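Side-chain contacts in N-acylhomoserine lactone dependent regulatory protein (Burkholderia cenocepacia, PDB 5L10), which probably binds DNA as a LuxR-family transcription factor dependent on N-acylhomoserine lactones, and is represented here by its autoinducer-binding domain: residues A[67-72]-A[106-111]; A[82-87]-A[97-102]. All blocks are in the same frame, centred on the assembly; numbering follows the deposited sequence.

Contact 1: A[67-72]-A[106-111]; sequences EHRYVK and WHDAAC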
ATOM      1  N   GLU A  67      -3.583  -6.090 -24.867  1.00 37.76           N
ATOM      2  CA  GLU A  67      -4.786  -6.451 -24.127  1.00 39.26           C
ATOM      3  C   GLU A  67      -5.714  -7.308 -24.978  1.00 42.44           C
ATOM      4  O   GLU A  67      -6.311  -8.271 -24.482  1.00 42.31           O
ATOM      5  CB  GLU A  67      -5.514  -5.199 -23.640  1.00 38.37           C
ATOM      6  CG  GLU A  67      -6.799  -5.514 -22.885  1.00 40.95           C
ATOM      7  CD  GLU A  67      -7.599  -4.278 -22.523  1.00 46.61           C
ATOM      8  OE1 GLU A  67      -7.102  -3.152 -22.745  1.00 46.34           O
ATOM      9  OE2 GLU A  67      -8.728  -4.436 -22.012  1.00 50.33           O
ATOM     10  N   HIS A  68      -5.839  -6.978 -26.268  1.00 40.97           N
ATOM     11  CA  HIS A  68      -6.688  -7.763 -27.160  1.00 42.66           C
ATOM     12  C   HIS A  68      -6.256  -9.222 -27.193  1.00 47.66           C
ATOM     13  O   HIS A  68      -7.098 -10.127 -27.178  1.00 54.63           O
ATOM     14  CB  HIS A  68      -6.666  -7.167 -28.567  1.00 44.65           C
ATOM     15  CG  HIS A  68      -7.330  -8.027 -29.599  1.00 53.11           C
ATOM     16  ND1 HIS A  68      -8.685  -7.980 -29.850  1.00 59.58           N
ATOM     17  CD2 HIS A  68      -6.825  -8.954 -30.446  1.00 55.87           C
ATOM     18  CE1 HIS A  68      -8.985  -8.841 -30.807  1.00 63.19           C
ATOM     19  NE2 HIS A  68      -7.873  -9.446 -31.186  1.00 61.48           N
ATOM     20  N   ARG A  69      -4.947  -9.474 -27.239  1.00 45.25           N
ATOM     21  CA  ARG A  69      -4.466 -10.848 -27.215  1.00 45.71           C
ATOM     22  C   ARG A  69      -4.512 -11.430 -25.810  1.00 42.96           C
ATOM     23  O   ARG A  69      -4.726 -12.637 -25.651  1.00 42.66           O
ATOM     24  CB  ARG A  69      -3.054 -10.909 -27.798  1.00 46.39           C
ATOM     25  CG  ARG A  69      -3.012 -10.475 -29.254  1.00 52.05           C
ATOM     26  CD  ARG A  69      -1.657  -9.928 -29.639  1.00 58.17           C
ATOM     27  NE  ARG A  69      -0.659 -10.979 -29.788  1.00 62.45           N
ATOM     28  CZ  ARG A  69      -0.397 -11.594 -30.935  1.00 63.31           C
ATOM     29  NH1 ARG A  69      -1.065 -11.264 -32.031  1.00 59.73           N
ATOM     30  NH2 ARG A  69       0.534 -12.538 -30.989  1.00 67.58           N
ATOM     31  N   TYR A  70      -4.336 -10.586 -24.789  1.00 45.75           N
ATOM     32  CA  TYR A  70      -4.547 -11.019 -23.413  1.00 43.96           C
ATOM     33  C   TYR A  70      -5.964 -11.543 -23.205  1.00 46.63           C
ATOM     34  O   TYR A  70      -6.182 -12.441 -22.383  1.00 48.92           O
ATOM     35  CB  TYR A  70      -4.258  -9.856 -22.458  1.00 40.01           C
ATOM     36  CG  TYR A  70      -4.244 -10.233 -20.992  1.00 39.31           C
ATOM     37  CD1 TYR A  70      -3.059 -10.577 -20.354  1.00 39.13           C
ATOM     38  CD2 TYR A  70      -5.413 -10.230 -20.244  1.00 37.47           C
ATOM     39  CE1 TYR A  70      -3.045 -10.921 -19.017  1.00 41.49           C
ATOM     40  CE2 TYR A  70      -5.407 -10.571 -18.909  1.00 40.87           C
ATOM     41  CZ  TYR A  70      -4.222 -10.915 -18.300  1.00 42.78           C
ATOM     42  OH  TYR A  70      -4.217 -11.253 -16.967  1.00 46.15           O
ATOM     43  N   VAL A  71      -6.934 -11.008 -23.941  1.00 42.23           N
ATOM     44  CA  VAL A  71      -8.326 -11.417 -23.788  1.00 41.05           C
ATOM     45  C   VAL A  71      -8.645 -12.637 -24.641  1.00 46.51           C
ATOM     46  O   VAL A  71      -9.175 -13.631 -24.138  1.00 56.73           O
ATOM     47  CB  VAL A  71      -9.264 -10.237 -24.120  1.00 40.49           C
ATOM     48  CG1 VAL A  71     -10.702 -10.713 -24.233  1.00 35.89           C
ATOM     49  CG2 VAL A  71      -9.155  -9.155 -23.054  1.00 34.34           C
ATOM     50  N   LYS A  72      -8.325 -12.590 -25.939  1.00 42.84           N
ATOM     51  CA  LYS A  72      -8.709 -13.675 -26.837  1.00 44.97           C
ATOM     52  C   LYS A  72      -7.958 -14.968 -26.544  1.00 49.92           C
ATOM     53  O   LYS A  72      -8.461 -16.047 -26.876  1.00 59.81           O
ATOM     54  CB  LYS A  72      -8.499 -13.263 -28.297  1.00 46.58           C
ATOM     55  CG  LYS A  72      -7.071 -13.396 -28.797  1.00 56.46           C
ATOM     56  CD  LYS A  72      -6.933 -12.954 -30.249  1.00 61.18           C
ATOM     57  CE  LYS A  72      -7.625 -13.918 -31.194  1.00 66.35           C
ATOM     58  NZ  LYS A  72      -7.369 -13.583 -32.626  1.00 71.67           N
ATOM     59  N   TRP A 106       4.568 -14.855 -22.064  1.00 41.43           N
ATOM     60  CA  TRP A 106       5.705 -13.948 -22.172  1.00 39.57           C
ATOM     61  C   TRP A 106       6.058 -13.641 -23.623  1.00 47.16           C
ATOM     62  O   TRP A 106       6.590 -12.563 -23.912  1.00 49.63           O
ATOM     63  CB  TRP A 106       6.905 -14.539 -21.436  1.00 37.75           C
ATOM     64  CG  TRP A 106       6.692 -14.668 -19.954  1.00 40.07           C
ATOM     65  CD1 TRP A 106       6.662 -15.822 -19.224  1.00 41.70           C
ATOM     66  CD2 TRP A 106       6.472 -13.599 -19.023  1.00 36.40           C
ATOM     67  NE1 TRP A 106       6.441 -15.537 -17.897  1.00 37.71           N
ATOM     68  CE2 TRP A 106       6.323 -14.180 -17.747  1.00 36.35           C
ATOM     69  CE3 TRP A 106       6.388 -12.209 -19.145  1.00 37.07           C
ATOM     70  CZ2 TRP A 106       6.092 -13.417 -16.602  1.00 37.23           C
ATOM     71  CZ3 TRP A 106       6.159 -11.455 -18.008  1.00 36.76           C
ATOM     72  CH2 TRP A 106       6.014 -12.060 -16.753  1.00 36.80           C
ATOM     73  N   HIS A 107       5.774 -14.570 -24.544  1.00 50.94           N
ATOM     74  CA  HIS A 107       6.013 -14.320 -25.964  1.00 49.25           C
ATOM     75  C   HIS A 107       5.244 -13.094 -26.440  1.00 44.30           C
ATOM     76  O   HIS A 107       5.814 -12.183 -27.050  1.00 41.59           O
ATOM     77  CB  HIS A 107       5.624 -15.557 -26.776  1.00 58.71           C
ATOM     78  CG  HIS A 107       5.526 -15.318 -28.252  1.00 70.65           C
ATOM     79  ND1 HIS A 107       6.622 -15.356 -29.087  1.00 79.91           N
ATOM     80  CD2 HIS A 107       4.458 -15.056 -29.044  1.00 74.97           C
ATOM     81  CE1 HIS A 107       6.236 -15.119 -30.329  1.00 83.69           C
ATOM     82  NE2 HIS A 107       4.928 -14.933 -30.330  1.00 81.16           N
ATOM     83  N   ASP A 108       3.943 -13.049 -26.150  1.00 45.97           N
ATOM     84  CA  ASP A 108       3.125 -11.913 -26.557  1.00 44.41           C
ATOM     85  C   ASP A 108       3.516 -10.643 -25.805  1.00 47.68           C
ATOM     86  O   ASP A 108       3.518  -9.551 -26.382  1.00 52.00           O
ATOM     87  CB  ASP A 108       1.648 -12.239 -26.344  1.00 40.58           C
ATOM     88  CG  ASP A 108       1.128 -13.254 -27.340  1.00 50.42           C
ATOM     89  OD1 ASP A 108       1.452 -13.126 -28.540  1.00 57.98           O
ATOM     90  OD2 ASP A 108       0.399 -14.181 -26.930  1.00 53.77           O
ATOM     91  N   ALA A 109       3.852 -10.770 -24.519  1.00 44.54           N
ATOM     92  CA  ALA A 109       4.284  -9.611 -23.745  1.00 42.70           C
ATOM     93  C   ALA A 109       5.535  -8.980 -24.347  1.00 43.62           C
ATOM     94  O   ALA A 109       5.582  -7.768 -24.586  1.00 41.91           O
ATOM     95  CB  ALA A 109       4.527 -10.018 -22.291  1.00 38.56           C
ATOM     96  N   ALA A 110       6.560  -9.796 -24.608  1.00 44.57           N
ATOM     97  CA  ALA A 110       7.794  -9.282 -25.192  1.00 43.20           C
ATOM     98  C   ALA A 110       7.558  -8.663 -26.565  1.00 45.72           C
ATOM     99  O   ALA A 110       8.240  -7.700 -26.937  1.00 45.08           O
ATOM    100  CB  ALA A 110       8.832 -10.401 -25.285  1.00 42.12           C
ATOM    101  N   CYS A 111       6.596  -9.188 -27.327  1.00 45.43           N
ATOM    102  CA  CYS A 111       6.351  -8.677 -28.670  1.00 42.74           C
ATOM    103  C   CYS A 111       5.727  -7.287 -28.670  1.00 42.26           C
ATOM    104  O   CYS A 111       5.737  -6.623 -29.711  1.00 41.90           O
ATOM    105  CB  CYS A 111       5.451  -9.638 -29.448  1.00 45.71           C
ATOM    106  SG  CYS A 111       6.249 -11.172 -29.983  1.00 59.46           S
TER
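Arg69 and Asp108 link two helices, 64-72 and 103-111, within the autoinducer-binding domain of this LuxR-type regulator, and they illustrate how one ion pair can span two helices whose backbones stay apart. The nearest CA atoms, those of Arg69 and Asp108, are 7.7 Å from each other, and the side chains supply what joins the segments. Both side chains leave their helices toward the other segment. In Arg69 the chain runs out from the helix and then bends at its third torsion (chi3 74°), which turns the guanidinium so that its NE and NH2 edge faces the aspartate. Asp108 OD1 takes both contacts. NH2 of Arg69 gives the stronger bond, 2.7 Å to OD1 of Asp108 and fairly straight, with an angle of 163° at the hydrogen. NE of Arg69 adds a weak, more bent bond of 3.3 Å to the same OD1. The oxygen lies in the plane of the guanidinium, whereas NH2 reaches it on the syn side, 33° out of the carboxylate plane. The guanidinium and carboxylate planes are nearly perpendicular, and the pairing is a fork from two nitrogens onto one oxygen, unlike the coplanar pairing in which each carboxylate oxygen has its own nitrogen. Around the pair, Phe112 touches Arg69 and Phe73 touches Asp108, while Glu65 forms a long, weak ion pair with NH1 of the arginine. The His107 ring is close by as well, its NE2 5.0 Å from NH2 of Arg69. Asp108 is buried, and the paired guanidinium would be expected to stabilise its carboxylate in the charged form; in return, the fork would be expected to restrict rotation of the arginine head, chiefly through the NH2 bond.

Contact 2: A[82-87]-A[97-102]; sequences IKRVAS and FDEPGD
Arg84 and Glu99 meet at the protein surface, a worked example of a salt bridge made without a hydrogen bond. Along the helical segment 82-87, Ile82 comes first and is buried, its side chain directed away from the loop 97-102. Lys83 follows on the exposed side; its NZ stays 6.8 Å from OD1 of Asp102, an opposite charge that it does not contact. Arg84 carries the contact. A bend at its third torsion (chi3 60°) brings NH1 toward the loop. There NH1 of Arg84 stands 3.5 Å from OE1 of Glu99, which approaches the guanidinium obliquely. Glu99 is itself folded at its second torsion (chi2 -62°), and the guanidinium and carboxylate planes are turned 41° against each other. The other carboxylate oxygen, OE2, accepts a hydrogen bond from the backbone N of Asn95, which probably limits the rotation of the carboxylate. With an exposed arginine and a long separation, the attraction is probably modest and screened by solvent. Beyond Arg84 the helix returns to the interior with Val85, which like Ile82 packs on Val131 of the sheet, while Ala86 packs on Arg125 of the second subunit. Helix 80-87 thus lies against strands 92-95, 116-123 and 129-136, and the loop between strand 92-95 and helix 103-111 meets it at the surface through this one ion pair.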
ATOM      1  N   ILE A  82       0.017 -12.478 -11.976  1.00 33.54           N
ATOM      2  CA  ILE A  82      -1.062 -12.495 -10.993  1.00 33.66           C
ATOM      3  C   ILE A  82      -0.818 -13.589  -9.962  1.00 41.25           C
ATOM      4  O   ILE A  82      -0.968 -13.372  -8.754  1.00 44.76           O
ATOM      5  CB  ILE A  82      -2.426 -12.670 -11.685  1.00 31.46           C
ATOM      6  CG1 ILE A  82      -2.684 -11.535 -12.676  1.00 27.64           C
ATOM      7  CG2 ILE A  82      -3.536 -12.732 -10.651  1.00 35.29           C
ATOM      8  CD1 ILE A  82      -2.769 -10.173 -12.045  1.00 31.81           C
ATOM      9  N   LYS A  83      -0.425 -14.779 -10.426  1.00 45.79           N
ATOM     10  CA  LYS A  83      -0.170 -15.885  -9.507  1.00 52.05           C
ATOM     11  C   LYS A  83       0.945 -15.552  -8.525  1.00 48.00           C
ATOM     12  O   LYS A  83       0.934 -16.035  -7.387  1.00 52.20           O
ATOM     13  CB  LYS A  83       0.182 -17.155 -10.287  1.00 61.45           C
ATOM     14  CG  LYS A  83      -0.818 -17.538 -11.377  1.00 72.41           C
ATOM     15  CD  LYS A  83      -2.219 -17.765 -10.825  1.00 79.00           C
ATOM     16  CE  LYS A  83      -3.187 -18.206 -11.920  1.00 80.42           C
ATOM     17  NZ  LYS A  83      -2.747 -19.464 -12.593  1.00 83.44           N
ATOM     18  N   ARG A  84       1.906 -14.725  -8.938  1.00 39.46           N
ATOM     19  CA  ARG A  84       3.033 -14.388  -8.081  1.00 40.33           C
ATOM     20  C   ARG A  84       2.709 -13.260  -7.107  1.00 40.16           C
ATOM     21  O   ARG A  84       3.134 -13.310  -5.948  1.00 47.81           O
ATOM     22  CB  ARG A  84       4.253 -14.028  -8.932  1.00 32.83           C
ATOM     23  CG  ARG A  84       4.855 -15.232  -9.652  1.00 41.93           C
ATOM     24  CD  ARG A  84       6.141 -14.880 -10.380  1.00 40.86           C
ATOM     25  NE  ARG A  84       7.169 -14.389  -9.469  1.00 45.65           N
ATOM     26  CZ  ARG A  84       8.318 -13.857  -9.870  1.00 51.60           C
ATOM     27  NH1 ARG A  84       8.575 -13.748 -11.166  1.00 49.86           N
ATOM     28  NH2 ARG A  84       9.204 -13.429  -8.977  1.00 56.88           N
ATOM     29  N   VAL A  85       1.953 -12.247  -7.539  1.00 32.08           N
ATOM     30  CA  VAL A  85       1.603 -11.162  -6.625  1.00 30.21           C
ATOM     31  C   VAL A  85       0.445 -11.530  -5.706  1.00 34.27           C
ATOM     32  O   VAL A  85       0.307 -10.934  -4.631  1.00 37.90           O
ATOM     33  CB  VAL A  85       1.255  -9.867  -7.381  1.00 27.54           C
ATOM     34  CG1 VAL A  85       2.368  -9.503  -8.351  1.00 28.84           C
ATOM     35  CG2 VAL A  85      -0.069 -10.007  -8.104  1.00 27.59           C
ATOM     36  N   ALA A  86      -0.393 -12.493  -6.091  1.00 32.69           N
ATOM     37  CA  ALA A  86      -1.524 -12.853  -5.245  1.00 38.49           C
ATOM     38  C   ALA A  86      -1.092 -13.683  -4.045  1.00 44.60           C
ATOM     39  O   ALA A  86      -1.796 -13.708  -3.030  1.00 47.51           O
ATOM     40  CB  ALA A  86      -2.572 -13.615  -6.053  1.00 31.51           C
ATOM     41  N   SER A  87       0.045 -14.370  -4.137  1.00 47.43           N
ATOM     42  CA  SER A  87       0.454 -15.283  -3.077  1.00 51.74           C
ATOM     43  C   SER A  87       1.332 -14.623  -2.026  1.00 52.65           C
ATOM     44  O   SER A  87       1.371 -15.091  -0.882  1.00 57.37           O
ATOM     45  CB  SER A  87       1.196 -16.482  -3.675  1.00 53.75           C
ATOM     46  OG  SER A  87       2.323 -16.058  -4.422  1.00 49.80           O
ATOM     47  N   PHE A  97      11.817 -11.739 -21.230  1.00 41.73           N
ATOM     48  CA  PHE A  97      12.773 -12.622 -21.887  1.00 50.62           C
ATOM     49  C   PHE A  97      13.370 -13.662 -20.948  1.00 51.88           C
ATOM     50  O   PHE A  97      13.997 -14.612 -21.425  1.00 60.51           O
ATOM     51  CB  PHE A  97      13.912 -11.813 -22.521  1.00 41.20           C
ATOM     52  CG  PHE A  97      13.462 -10.876 -23.607  1.00 44.23           C
ATOM     53  CD1 PHE A  97      13.069 -11.360 -24.847  1.00 44.22           C
ATOM     54  CD2 PHE A  97      13.447  -9.507 -23.394  1.00 37.61           C
ATOM     55  CE1 PHE A  97      12.658 -10.497 -25.846  1.00 39.97           C
ATOM     56  CE2 PHE A  97      13.037  -8.640 -24.389  1.00 36.76           C
ATOM     57  CZ  PHE A  97      12.642  -9.135 -25.615  1.00 37.93           C
ATOM     58  N   ASP A  98      13.173 -13.525 -19.636  1.00 51.56           N
ATOM     59  CA  ASP A  98      13.902 -14.315 -18.651  1.00 56.18           C
ATOM     60  C   ASP A  98      12.991 -15.107 -17.718  1.00 59.97           C
ATOM     61  O   ASP A  98      13.447 -15.569 -16.669  1.00 62.39           O
ATOM     62  CB  ASP A  98      14.817 -13.404 -17.834  1.00 61.74           C
ATOM     63  CG  ASP A  98      16.238 -13.906 -17.780  1.00 74.06           C
ATOM     64  OD1 ASP A  98      16.443 -15.093 -17.448  1.00 82.38           O
ATOM     65  OD2 ASP A  98      17.152 -13.110 -18.081  1.00 76.55           O
ATOM     66  N   GLU A  99      11.726 -15.278 -18.067  1.00 59.47           N
ATOM     67  CA  GLU A  99      10.897 -15.987 -17.104  1.00 54.02           C
ATOM     68  C   GLU A  99      10.668 -17.431 -17.539  1.00 58.93           C
ATOM     69  O   GLU A  99      10.545 -17.716 -18.735  1.00 61.73           O
ATOM     70  CB  GLU A  99       9.542 -15.293 -16.931  1.00 49.13           C
ATOM     71  CG  GLU A  99       9.609 -13.898 -16.313  1.00 47.11           C
ATOM     72  CD  GLU A  99      10.184 -13.888 -14.903  1.00 46.54           C
ATOM     73  OE1 GLU A  99       9.957 -14.859 -14.152  1.00 48.97           O
ATOM     74  OE2 GLU A  99      10.865 -12.903 -14.546  1.00 44.26           O
ATOM     75  N   PRO A 100      10.605 -18.351 -16.575  1.00 61.26           N
ATOM     76  CA  PRO A 100      10.414 -19.772 -16.891  1.00 62.37           C
ATOM     77  C   PRO A 100       8.948 -20.141 -17.053  1.00 60.23           C
ATOM     78  O   PRO A 100       8.075 -19.677 -16.316  1.00 57.82           O
ATOM     79  CB  PRO A 100      11.023 -20.474 -15.669  1.00 64.49           C
ATOM     80  CG  PRO A 100      10.776 -19.519 -14.543  1.00 62.01           C
ATOM     81  CD  PRO A 100      10.811 -18.124 -15.133  1.00 57.21           C
ATOM     82  N   GLY A 101       8.685 -21.004 -18.035  1.00 58.16           N
ATOM     83  CA  GLY A 101       7.335 -21.451 -18.306  1.00 54.29           C
ATOM     84  C   GLY A 101       6.481 -20.352 -18.920  1.00 62.30           C
ATOM     85  O   GLY A 101       6.952 -19.267 -19.267  1.00 62.50           O
ATOM     86  N   ASP A 102       5.188 -20.664 -19.045  1.00 56.15           N
ATOM     87  CA  ASP A 102       4.190 -19.747 -19.601  1.00 51.40           C
ATOM     88  C   ASP A 102       4.696 -19.114 -20.895  1.00 50.23           C
ATOM     89  O   ASP A 102       4.623 -17.901 -21.100  1.00 43.79           O
ATOM     90  CB  ASP A 102       3.801 -18.679 -18.580  1.00 51.62           C
ATOM     91  CG  ASP A 102       3.354 -19.272 -17.257  1.00 57.55           C
ATOM     92  OD1 ASP A 102       2.269 -19.894 -17.213  1.00 59.97           O
ATOM     93  OD2 ASP A 102       4.081 -19.104 -16.255  1.00 59.14           O
TER

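Overall arrangement
Along the chain, contact 2 is nested within the loop that contact 1 closes, and their centres lie 14 Å apart. They also meet directly: NE1 of Trp106 packs 3.3 Å from CB of Glu99, and CB of Ala110 lies 3.9 Å from CE1 of Phe97. Helix 103-111 thus takes part in both regions, supplying Asp108 to the ion pair of contact 1 while Trp106 packs against the loop of contact 2. In LuxR-type domains the acyl-homoserine lactone pocket lies between the sheet and the helices on one of its faces; contact 1, and more loosely contact 2, join parts of what is probably that layer, and neither is seen here to touch such a ligand.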